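PDB 1FNN: CELL division control protein 6 from Pyrobaculum aerophilum, which binds and probably hydrolyses ATP as an AAA+ family protein thought to take part in regulating the initiation of DNA replication. Local coordinates for residues A240-D245 / K272-G277; R38-H43 / K71-F76; I297-K302 / E323-R328. All blocks are in the same frame, centred on the assembly; numbering follows the deposited sequence.

Contact 1 (A240-D245 / K272-G277). With ADP (adenosine-5'-diphosphate), chain D.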
loop_
_atom_site.group_PDB
_atom_site.type_symbol
_atom_site.label_atom_id
_atom_site.label_comp_id
_atom_site.label_asym_id
_atom_site.label_seq_id
_atom_site.Cartn_x
_atom_site.Cartn_y
_atom_site.Cartn_z
ATOM N N ALA A 240 0.811 -1.402 -1.684
ATOM C CA ALA A 240 0.352 -1.508 -3.057
ATOM C C ALA A 240 0.054 -0.153 -3.685
ATOM O O ALA A 240 0.153 0.016 -4.910
ATOM C CB ALA A 240 -0.901 -2.379 -3.134
ATOM N N ARG A 241 -0.281 0.826 -2.873
ATOM C CA ARG A 241 -0.511 2.164 -3.441
ATOM C C ARG A 241 0.760 2.641 -4.131
ATOM O O ARG A 241 0.817 3.282 -5.195
ATOM C CB ARG A 241 -0.938 3.118 -2.322
ATOM C CG ARG A 241 -1.390 4.464 -2.888
ATOM C CD ARG A 241 -1.454 5.572 -1.875
ATOM N NE ARG A 241 -0.182 5.914 -1.276
ATOM C CZ ARG A 241 0.925 6.423 -1.786
ATOM N NH1 ARG A 241 1.097 6.746 -3.067
ATOM N NH2 ARG A 241 1.939 6.621 -0.949
ATOM N N LEU A 242 1.848 2.577 -3.343
ATOM C CA LEU A 242 3.163 3.013 -3.847
ATOM C C LEU A 242 3.529 2.250 -5.088
ATOM O O LEU A 242 4.035 2.873 -6.019
ATOM C CB LEU A 242 4.193 2.723 -2.724
ATOM C CG LEU A 242 5.649 3.054 -3.037
ATOM C CD1 LEU A 242 5.791 4.537 -3.320
ATOM C CD2 LEU A 242 6.526 2.584 -1.844
ATOM N N ALA A 243 3.356 0.923 -5.120
ATOM C CA ALA A 243 3.721 0.151 -6.286
ATOM C C ALA A 243 2.927 0.595 -7.505
ATOM O O ALA A 243 3.485 0.783 -8.589
ATOM C CB ALA A 243 3.601 -1.348 -6.062
ATOM N N ILE A 244 1.611 0.797 -7.318
ATOM C CA ILE A 244 0.800 1.244 -8.490
ATOM C C ILE A 244 1.178 2.643 -8.918
ATOM O O ILE A 244 1.243 3.015 -10.089
ATOM C CB ILE A 244 -0.716 1.142 -8.105
ATOM C CG1 ILE A 244 -1.080 -0.327 -7.860
ATOM C CG2 ILE A 244 -1.543 1.788 -9.229
ATOM C CD1 ILE A 244 -2.374 -0.576 -7.065
ATOM N N ASP A 245 1.483 3.532 -7.982
ATOM C CA ASP A 245 1.904 4.890 -8.281
ATOM C C ASP A 245 3.214 4.849 -9.095
ATOM O O ASP A 245 3.328 5.524 -10.113
ATOM C CB ASP A 245 2.075 5.600 -6.940
ATOM C CG ASP A 245 2.458 7.047 -6.897
ATOM O OD1 ASP A 245 2.425 7.772 -7.891
ATOM O OD2 ASP A 245 2.833 7.588 -5.839
ATOM N N LYS A 272 12.419 7.352 -7.541
ATOM C CA LYS A 272 13.056 8.434 -6.765
ATOM C C LYS A 272 12.142 9.582 -6.452
ATOM O O LYS A 272 12.313 10.288 -5.449
ATOM C CB LYS A 272 14.351 8.870 -7.463
ATOM C CG LYS A 272 15.476 9.141 -6.472
ATOM C CD LYS A 272 16.682 9.735 -7.183
ATOM C CE LYS A 272 17.610 10.426 -6.190
ATOM N NZ LYS A 272 18.815 10.962 -6.899
ATOM N N GLU A 273 11.068 9.820 -7.246
ATOM C CA GLU A 273 10.128 10.870 -6.890
ATOM C C GLU A 273 9.291 10.515 -5.683
ATOM O O GLU A 273 8.809 11.427 -4.998
ATOM C CB GLU A 273 9.175 11.159 -8.077
ATOM C CG GLU A 273 9.920 11.818 -9.225
ATOM C CD GLU A 273 9.931 13.326 -9.137
ATOM O OE1 GLU A 273 9.679 13.918 -8.073
ATOM O OE2 GLU A 273 10.203 13.957 -10.182
ATOM N N VAL A 274 9.017 9.235 -5.433
ATOM C CA VAL A 274 8.193 8.855 -4.302
ATOM C C VAL A 274 8.931 8.139 -3.169
ATOM O O VAL A 274 8.269 7.765 -2.189
ATOM C CB VAL A 274 7.042 7.933 -4.742
ATOM C CG1 VAL A 274 6.133 8.726 -5.706
ATOM C CG2 VAL A 274 7.531 6.679 -5.423
ATOM N N LEU A 275 10.201 7.773 -3.387
ATOM C CA LEU A 275 10.897 7.022 -2.329
ATOM C C LEU A 275 12.229 7.675 -1.974
ATOM O O LEU A 275 12.836 8.253 -2.886
ATOM C CB LEU A 275 11.248 5.602 -2.776
ATOM C CG LEU A 275 10.110 4.605 -2.892
ATOM C CD1 LEU A 275 10.566 3.277 -3.434
ATOM C CD2 LEU A 275 9.444 4.421 -1.525
ATOM N N PHE A 276 12.754 7.351 -0.803
ATOM C CA PHE A 276 14.168 7.651 -0.545
ATOM C C PHE A 276 15.025 6.899 -1.577
ATOM O O PHE A 276 14.854 5.686 -1.731
ATOM C CB PHE A 276 14.644 7.139 0.802
ATOM C CG PHE A 276 14.238 7.817 2.065
ATOM C CD1 PHE A 276 13.146 7.376 2.799
ATOM C CD2 PHE A 276 14.956 8.908 2.532
ATOM C CE1 PHE A 276 12.780 8.011 3.969
ATOM C CE2 PHE A 276 14.591 9.547 3.706
ATOM C CZ PHE A 276 13.502 9.097 4.424
ATOM N N GLY A 277 15.906 7.607 -2.265
ATOM C CA GLY A 277 16.808 6.917 -3.203
ATOM C C GLY A 277 17.942 6.282 -2.402
ATOM O O GLY A 277 17.728 5.803 -1.288
HETATM P PB ADP D . -5.288 0.871 2.490
HETATM O O1B ADP D . -6.603 1.432 3.015
HETATM O O2B ADP D . -4.921 -0.372 3.076
HETATM O O3B ADP D . -4.358 1.939 2.839
HETATM P PA ADP D . -5.965 0.666 -0.262
HETATM O O1A ADP D . -7.233 -0.066 -0.093
HETATM O O2A ADP D . -6.199 2.074 -0.602
HETATM O O3A ADP D . -5.094 0.531 0.994
HETATM O "O5'" ADP D . -5.077 0.052 -1.494
HETATM C "C5'" ADP D . -4.028 0.882 -1.961
HETATM C "C4'" ADP D . -4.059 0.789 -3.500
HETATM O "O4'" ADP D . -3.812 -0.550 -3.862
HETATM C "C3'" ADP D . -5.401 1.139 -4.131
HETATM O "O3'" ADP D . -5.153 1.688 -5.414
HETATM C "C2'" ADP D . -6.040 -0.208 -4.141
HETATM O "O2'" ADP D . -7.082 -0.310 -5.113
HETATM C "C1'" ADP D . -4.861 -1.089 -4.576
HETATM N N9 ADP D . -5.064 -2.376 -4.035
HETATM C C8 ADP D . -4.793 -2.758 -2.748
HETATM N N7 ADP D . -4.813 -4.042 -2.544
HETATM C C5 ADP D . -5.123 -4.540 -3.799
HETATM C C6 ADP D . -5.321 -5.852 -4.261
HETATM N N6 ADP D . -5.238 -6.888 -3.442
HETATM N N1 ADP D . -5.641 -6.028 -5.545
HETATM C C2 ADP D . -5.758 -4.971 -6.327
HETATM N N3 ADP D . -5.601 -3.683 -6.027
HETATM C C4 ADP D . -5.278 -3.542 -4.713
#
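With CG anti to the backbone N (chi1 178°), beside the carbonyl carbon, Leu-242 carries its isobutyl group straight off helix 240-256, sending CD1 to Val-274 and CD2 to Leu-275 at the end of helix 264-274. Val-274, with CG1 turned back beside its own backbone N (chi1 -63°), offers CG2 to the leucine and CG1 to Asp-245. Leu-242 CD1 lies 3.5 Å from Val-274 CG2, the two side chains running past each other in opposite senses. The other branch, Leu-242 CD2, touches Leu-275 CD2 at 3.5 Å, where the side chains cross at a slant; both carbon pairs are closer than ordinary van der Waals contact. Leu-275 is the first residue beyond the helical part of its segment, and although its CB does not point at the other segment, the branch at CD2 reaches the leucine.

This apolar cluster joins two helices of the AAA+ lid, the small helical domain that closes over the nucleotide in Cdc6 proteins. Helix 217-227 adds to it, with Thr-227 against Leu-242 and Ile-226 against Leu-275. Helix 240-256 also faces the nucleotide: Ala-240 CB and Ile-244 CD1 each approach the ribose O4' of ADP at 3.5 Å, while Arg-241 CA packs on C4'.

At the margin, Asp-245 OD2 sits 3.5 Å from Val-274 CG1. Arg-241 NH1, one turn back along the helix, forms a salt bridge with the same oxygen, a weak, bent bond (3.4 Å, 129°), OD2 lying at the guanidinium edge and in its plane. Asp-245 OD1 forms a second salt bridge, with Arg-249 a turn further on.

Contact 2 (R38-H43 / K71-F76)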
loop_
_atom_site.group_PDB
_atom_site.type_symbol
_atom_site.label_atom_id
_atom_site.label_comp_id
_atom_site.label_asym_id
_atom_site.label_seq_id
_atom_site.Cartn_x
_atom_site.Cartn_y
_atom_site.Cartn_z
ATOM N N ARG A 38 -28.194 -9.024 4.429
ATOM C CA ARG A 38 -29.383 -9.651 3.793
ATOM C C ARG A 38 -30.635 -9.421 4.641
ATOM O O ARG A 38 -31.733 -9.295 4.089
ATOM C CB ARG A 38 -29.143 -11.130 3.526
ATOM C CG ARG A 38 -28.231 -11.439 2.337
ATOM C CD ARG A 38 -28.131 -12.961 2.100
ATOM N NE ARG A 38 -27.252 -13.525 3.160
ATOM C CZ ARG A 38 -25.919 -13.567 3.003
ATOM N NH1 ARG A 38 -25.334 -13.117 1.902
ATOM N NH2 ARG A 38 -25.133 -14.070 3.953
ATOM N N ASN A 39 -30.567 -9.476 5.959
ATOM C CA ASN A 39 -31.653 -9.317 6.895
ATOM C C ASN A 39 -31.197 -8.620 8.160
ATOM O O ASN A 39 -31.033 -9.174 9.263
ATOM C CB ASN A 39 -32.276 -10.651 7.349
ATOM C CG ASN A 39 -32.912 -11.468 6.248
ATOM O OD1 ASN A 39 -33.823 -11.009 5.550
ATOM N ND2 ASN A 39 -32.432 -12.696 6.077
ATOM N N PRO A 40 -31.089 -7.293 8.118
ATOM C CA PRO A 40 -30.528 -6.515 9.190
ATOM C C PRO A 40 -31.358 -6.355 10.442
ATOM O O PRO A 40 -32.591 -6.357 10.408
ATOM C CB PRO A 40 -30.359 -5.100 8.601
ATOM C CG PRO A 40 -31.341 -5.070 7.461
ATOM C CD PRO A 40 -31.316 -6.473 6.894
ATOM N N GLY A 41 -30.661 -6.099 11.528
ATOM C CA GLY A 41 -31.267 -5.695 12.780
ATOM C C GLY A 41 -31.402 -6.766 13.845
ATOM O O GLY A 41 -31.869 -6.407 14.928
ATOM N N HIS A 42 -30.913 -7.982 13.648
ATOM C CA HIS A 42 -31.053 -9.020 14.691
ATOM C C HIS A 42 -29.821 -9.201 15.547
ATOM O O HIS A 42 -29.892 -9.903 16.563
ATOM C CB HIS A 42 -31.410 -10.357 14.007
ATOM C CG HIS A 42 -32.633 -10.155 13.154
ATOM N ND1 HIS A 42 -33.867 -9.966 13.754
ATOM C CD2 HIS A 42 -32.845 -10.104 11.830
ATOM C CE1 HIS A 42 -34.789 -9.809 12.819
ATOM N NE2 HIS A 42 -34.192 -9.889 11.642
ATOM N N HIS A 43 -28.677 -8.618 15.181
ATOM C CA HIS A 43 -27.505 -8.590 16.064
ATOM C C HIS A 43 -26.604 -7.445 15.588
ATOM O O HIS A 43 -26.972 -6.796 14.611
ATOM C CB HIS A 43 -26.728 -9.912 15.980
ATOM C CG HIS A 43 -25.700 -10.046 14.895
ATOM N ND1 HIS A 43 -25.995 -10.381 13.605
ATOM C CD2 HIS A 43 -24.336 -9.882 14.941
ATOM C CE1 HIS A 43 -24.897 -10.435 12.840
ATOM N NE2 HIS A 43 -23.891 -10.127 13.660
ATOM N N LYS A 71 -28.405 -5.825 -2.972
ATOM C CA LYS A 71 -28.983 -6.924 -2.243
ATOM C C LYS A 71 -29.225 -6.587 -0.780
ATOM O O LYS A 71 -29.348 -7.495 0.054
ATOM C CB LYS A 71 -28.035 -8.138 -2.249
ATOM C CG LYS A 71 -27.341 -8.415 -3.551
ATOM C CD LYS A 71 -26.889 -9.836 -3.784
ATOM C CE LYS A 71 -26.124 -10.441 -2.633
ATOM N NZ LYS A 71 -25.086 -9.533 -2.082
ATOM N N THR A 72 -29.287 -5.300 -0.432
ATOM C CA THR A 72 -29.500 -4.929 0.948
ATOM C C THR A 72 -30.324 -3.644 1.052
ATOM O O THR A 72 -30.207 -2.761 0.207
ATOM C CB THR A 72 -28.149 -4.757 1.699
ATOM O OG1 THR A 72 -28.388 -4.537 3.088
ATOM C CG2 THR A 72 -27.296 -3.585 1.190
ATOM N N THR A 73 -30.969 -3.461 2.204
ATOM C CA THR A 73 -31.661 -2.204 2.454
ATOM C C THR A 73 -30.748 -1.296 3.241
ATOM O O THR A 73 -31.136 -0.189 3.583
ATOM C CB THR A 73 -32.948 -2.470 3.282
ATOM O OG1 THR A 73 -32.553 -3.181 4.468
ATOM C CG2 THR A 73 -33.889 -3.341 2.467
ATOM N N ALA A 74 -29.590 -1.813 3.721
ATOM C CA ALA A 74 -28.756 -1.000 4.571
ATOM C C ALA A 74 -28.172 0.173 3.799
ATOM O O ALA A 74 -27.879 -0.034 2.606
ATOM C CB ALA A 74 -27.590 -1.835 5.142
ATOM N N ARG A 75 -27.842 1.232 4.502
ATOM C CA ARG A 75 -27.189 2.381 3.843
ATOM C C ARG A 75 -25.686 2.387 4.166
ATOM O O ARG A 75 -25.353 2.277 5.353
ATOM C CB ARG A 75 -27.749 3.688 4.442
ATOM C CG ARG A 75 -29.286 3.654 4.471
ATOM C CD ARG A 75 -29.859 3.991 3.115
ATOM N NE ARG A 75 -31.259 4.414 3.314
ATOM C CZ ARG A 75 -31.781 5.637 3.256
ATOM N NH1 ARG A 75 -31.056 6.703 2.994
ATOM N NH2 ARG A 75 -33.086 5.731 3.478
ATOM N N PHE A 76 -24.821 2.491 3.174
ATOM C CA PHE A 76 -23.381 2.474 3.414
ATOM C C PHE A 76 -22.905 3.898 3.699
ATOM O O PHE A 76 -23.138 4.756 2.847
ATOM C CB PHE A 76 -22.710 2.019 2.117
ATOM C CG PHE A 76 -21.210 1.931 2.124
ATOM C CD1 PHE A 76 -20.522 1.284 3.128
ATOM C CD2 PHE A 76 -20.490 2.498 1.093
ATOM C CE1 PHE A 76 -19.129 1.210 3.100
ATOM C CE2 PHE A 76 -19.110 2.430 1.058
ATOM C CZ PHE A 76 -18.415 1.783 2.064
HETATM O O HOH W 1 -31.653 -6.099 3.396
#
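Pro-40 and Thr-73 supply the one close side-chain contact between residues 38-43 and 71-76. Pro-40 CB points toward the second segment, and the two side chains cross at about a right angle, Pro-40 CG 3.7 Å from Thr-73 OG1. That hydroxyl lies between the backbone N and the carbonyl carbon of its own residue (chi1 55°), which turns it to the proline. At Arg-38 and Thr-72 the backbones draw together, their CA atoms 5.5 Å apart.

Polar links run through water and backbone. A water accepts from Thr-73 N at 3.0 Å and donates weakly to Arg-38 O at 3.3 Å, bridging the last helical residue of one segment to the loop of the other. Thr-72 OG1 accepts from Ala-74 N at 3.0 Å in a nearly straight bond (169°), an ST turn that shapes the approach to strand 75-80; the same hydroxyl bonds Leu-37 O, pinning the turn to the end of helix 23-38.

Among the charged groups, the like charges of Arg-38 NH1 and Lys-71 NZ stay 5.4 Å apart, without touching. Arg-38 bonds Tyr-68 OH through NH1 and Asn-35 OD1 through NH2; the ammonium of Lys-71 bonds Leu-67 O and makes a cation-pi contact with Tyr-68.

At the surface of the AAA+ ATPase core, the contact thus brings the loop after helix 23-38 against the connection from helix 57-68 into strand 75-80, an outermost strand of the parallel sheet, with Pro-40 also resting on Tyr-126 just before strand 127-132.

Contact 3 (I297-K302 / E323-R328)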
loop_
_atom_site.group_PDB
_atom_site.type_symbol
_atom_site.label_atom_id
_atom_site.label_comp_id
_atom_site.label_asym_id
_atom_site.label_seq_id
_atom_site.Cartn_x
_atom_site.Cartn_y
_atom_site.Cartn_z
ATOM N N ILE A 297 28.052 -3.416 -11.314
ATOM C CA ILE A 297 26.613 -3.733 -11.511
ATOM C C ILE A 297 25.991 -2.545 -12.238
ATOM O O ILE A 297 25.270 -2.682 -13.220
ATOM C CB ILE A 297 25.963 -3.957 -10.142
ATOM C CG1 ILE A 297 26.465 -5.264 -9.495
ATOM C CG2 ILE A 297 24.425 -3.999 -10.269
ATOM C CD1 ILE A 297 26.058 -5.360 -8.026
ATOM N N VAL A 298 26.221 -1.321 -11.802
ATOM C CA VAL A 298 25.829 -0.116 -12.476
ATOM C C VAL A 298 26.243 -0.106 -13.939
ATOM O O VAL A 298 25.410 0.226 -14.827
ATOM C CB VAL A 298 26.329 1.155 -11.786
ATOM C CG1 VAL A 298 26.064 2.380 -12.694
ATOM C CG2 VAL A 298 25.699 1.378 -10.424
ATOM N N ARG A 299 27.497 -0.436 -14.271
ATOM C CA ARG A 299 27.937 -0.476 -15.667
ATOM C C ARG A 299 27.302 -1.559 -16.520
ATOM O O ARG A 299 26.895 -1.307 -17.701
ATOM C CB ARG A 299 29.497 -0.614 -15.792
ATOM C CG ARG A 299 30.142 0.688 -15.331
ATOM C CD ARG A 299 31.559 0.903 -15.841
ATOM N NE ARG A 299 32.114 2.118 -15.222
ATOM C CZ ARG A 299 33.415 2.402 -15.236
ATOM N NH1 ARG A 299 34.260 1.570 -15.828
ATOM N NH2 ARG A 299 33.830 3.521 -14.652
ATOM N N SER A 300 27.063 -2.743 -16.010
ATOM C CA SER A 300 26.415 -3.783 -16.769
ATOM C C SER A 300 24.927 -3.360 -17.058
ATOM O O SER A 300 24.430 -3.795 -18.089
ATOM C CB SER A 300 26.324 -5.122 -16.070
ATOM O OG SER A 300 27.595 -5.512 -15.567
ATOM N N LEU A 301 24.285 -2.760 -16.086
ATOM C CA LEU A 301 22.855 -2.410 -16.221
ATOM C C LEU A 301 22.680 -1.268 -17.203
ATOM O O LEU A 301 21.766 -1.278 -18.038
ATOM C CB LEU A 301 22.290 -2.019 -14.850
ATOM C CG LEU A 301 21.901 -3.135 -13.896
ATOM C CD1 LEU A 301 21.616 -2.555 -12.518
ATOM C CD2 LEU A 301 20.683 -3.939 -14.420
ATOM N N LYS A 302 23.615 -0.306 -17.251
ATOM C CA LYS A 302 23.670 0.705 -18.281
ATOM C C LYS A 302 23.796 0.127 -19.681
ATOM O O LYS A 302 23.188 0.656 -20.614
ATOM C CB LYS A 302 24.820 1.699 -18.042
ATOM C CG LYS A 302 24.460 2.754 -17.028
ATOM C CD LYS A 302 25.682 3.377 -16.391
ATOM C CE LYS A 302 25.592 4.894 -16.361
ATOM N NZ LYS A 302 26.091 5.434 -17.671
ATOM N N GLU A 323 40.698 -3.541 -13.231
ATOM C CA GLU A 323 41.838 -3.172 -14.040
ATOM C C GLU A 323 41.901 -1.712 -14.438
ATOM O O GLU A 323 42.940 -1.041 -14.227
ATOM C CB GLU A 323 41.916 -4.027 -15.323
ATOM C CG GLU A 323 43.274 -3.958 -16.014
ATOM C CD GLU A 323 44.441 -4.203 -15.050
ATOM O OE1 GLU A 323 44.333 -5.073 -14.150
ATOM O OE2 GLU A 323 45.463 -3.499 -15.212
ATOM N N GLU A 324 40.720 -1.089 -14.670
ATOM C CA GLU A 324 40.709 0.346 -14.871
ATOM C C GLU A 324 41.291 1.087 -13.688
ATOM O O GLU A 324 41.840 2.193 -13.883
ATOM C CB GLU A 324 39.328 0.995 -14.994
ATOM C CG GLU A 324 38.583 0.746 -16.253
ATOM C CD GLU A 324 37.240 1.494 -16.282
ATOM O OE1 GLU A 324 37.047 2.608 -15.743
ATOM O OE2 GLU A 324 36.400 0.822 -16.917
ATOM N N TYR A 325 40.866 0.691 -12.491
ATOM C CA TYR A 325 41.263 1.443 -11.305
ATOM C C TYR A 325 42.593 0.904 -10.701
ATOM O O TYR A 325 42.896 1.243 -9.562
ATOM C CB TYR A 325 40.168 1.391 -10.233
ATOM C CG TYR A 325 39.079 2.429 -10.558
ATOM C CD1 TYR A 325 37.976 2.059 -11.320
ATOM C CD2 TYR A 325 39.181 3.722 -10.109
ATOM C CE1 TYR A 325 36.983 2.972 -11.627
ATOM C CE2 TYR A 325 38.204 4.650 -10.402
ATOM C CZ TYR A 325 37.106 4.263 -11.164
ATOM O OH TYR A 325 36.147 5.200 -11.445
ATOM N N GLY A 326 43.242 0.004 -11.405
ATOM C CA GLY A 326 44.545 -0.527 -10.977
ATOM C C GLY A 326 44.485 -1.525 -9.843
ATOM O O GLY A 326 45.409 -1.578 -9.001
ATOM N N GLU A 327 43.364 -2.242 -9.719
ATOM C CA GLU A 327 43.141 -3.102 -8.568
ATOM C C GLU A 327 43.047 -4.541 -9.029
ATOM O O GLU A 327 42.564 -4.770 -10.146
ATOM C CB GLU A 327 41.821 -2.765 -7.854
ATOM C CG GLU A 327 41.869 -1.531 -6.975
ATOM C CD GLU A 327 42.599 -1.813 -5.656
ATOM O OE1 GLU A 327 42.505 -2.940 -5.139
ATOM O OE2 GLU A 327 43.252 -0.891 -5.154
ATOM N N ARG A 328 43.406 -5.498 -8.173
ATOM C CA ARG A 328 43.258 -6.901 -8.581
ATOM C C ARG A 328 41.839 -7.274 -8.113
ATOM O O ARG A 328 41.503 -6.909 -6.979
ATOM C CB ARG A 328 44.212 -7.835 -7.821
ATOM C CG ARG A 328 45.327 -7.044 -7.178
ATOM C CD ARG A 328 46.710 -7.229 -7.750
ATOM N NE ARG A 328 47.491 -8.034 -6.851
ATOM C CZ ARG A 328 48.760 -8.121 -6.520
ATOM N NH1 ARG A 328 49.730 -7.382 -7.017
ATOM N NH2 ARG A 328 49.067 -9.041 -5.599
#
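Arg-299 and Glu-324 form a salt bridge between two helices, NH1 of the arginine lying 2.5 Å from OE2 of the glutamate. The hydrogen bond within it is weak and bent (121°), and a distance this short makes its exact geometry doubtful. CG of each residue stands anti to its carbonyl carbon (chi1 -70° and -72°); beyond it both chains are extended and approach from opposite directions, so that the carboxylate meets the edge of the guanidinium, the two planes 23° apart. Arg-299 NE has a second, long and weak ion pair with Glu-377 of helix 373-387.

Beyond the charges, Tyr-325 OH lies 4.3 Å from Arg-299 NH2, which is at the edge of the phenol ring. The ring packs on Leu-292 and Leu-295 of helix 288-304 and on Ile-384 of helix 373-387, while the Arg-299 side chain also touches Ser-317 and Val-321 of helix 311-324.

Gly-326, with positive phi, is the C-prime residue of a Schellman motif closing helix 311-324: its N bonds Glu-323 O, and Glu-327 N bonds Cys-322 O. The salt bridge thus ties that helix end to helix 288-304 within the helical part of the C-terminal winged-helix domain.

How the contacts relate
The three contacts follow one another along the chain without overlapping, contact 2 first and contact 3 last, and each belongs to a different part of the elongated molecule: the ATPase core, the lid and the winged-helix domain. Contacts 2 and 3 lie on opposite sides of the chain's centre, their own centres about 66 Å apart. Contact 1 is about 39 Å from contact 2 and 29 Å from contact 3, centre to centre; its nearest atoms are still about 12 Å from those of contact 3. Only contact 1 includes residues of the ADP pocket, and the side chain of Leu-242 is about 13 Å from the bound magnesium ion; the other two lie away from the nucleotide site.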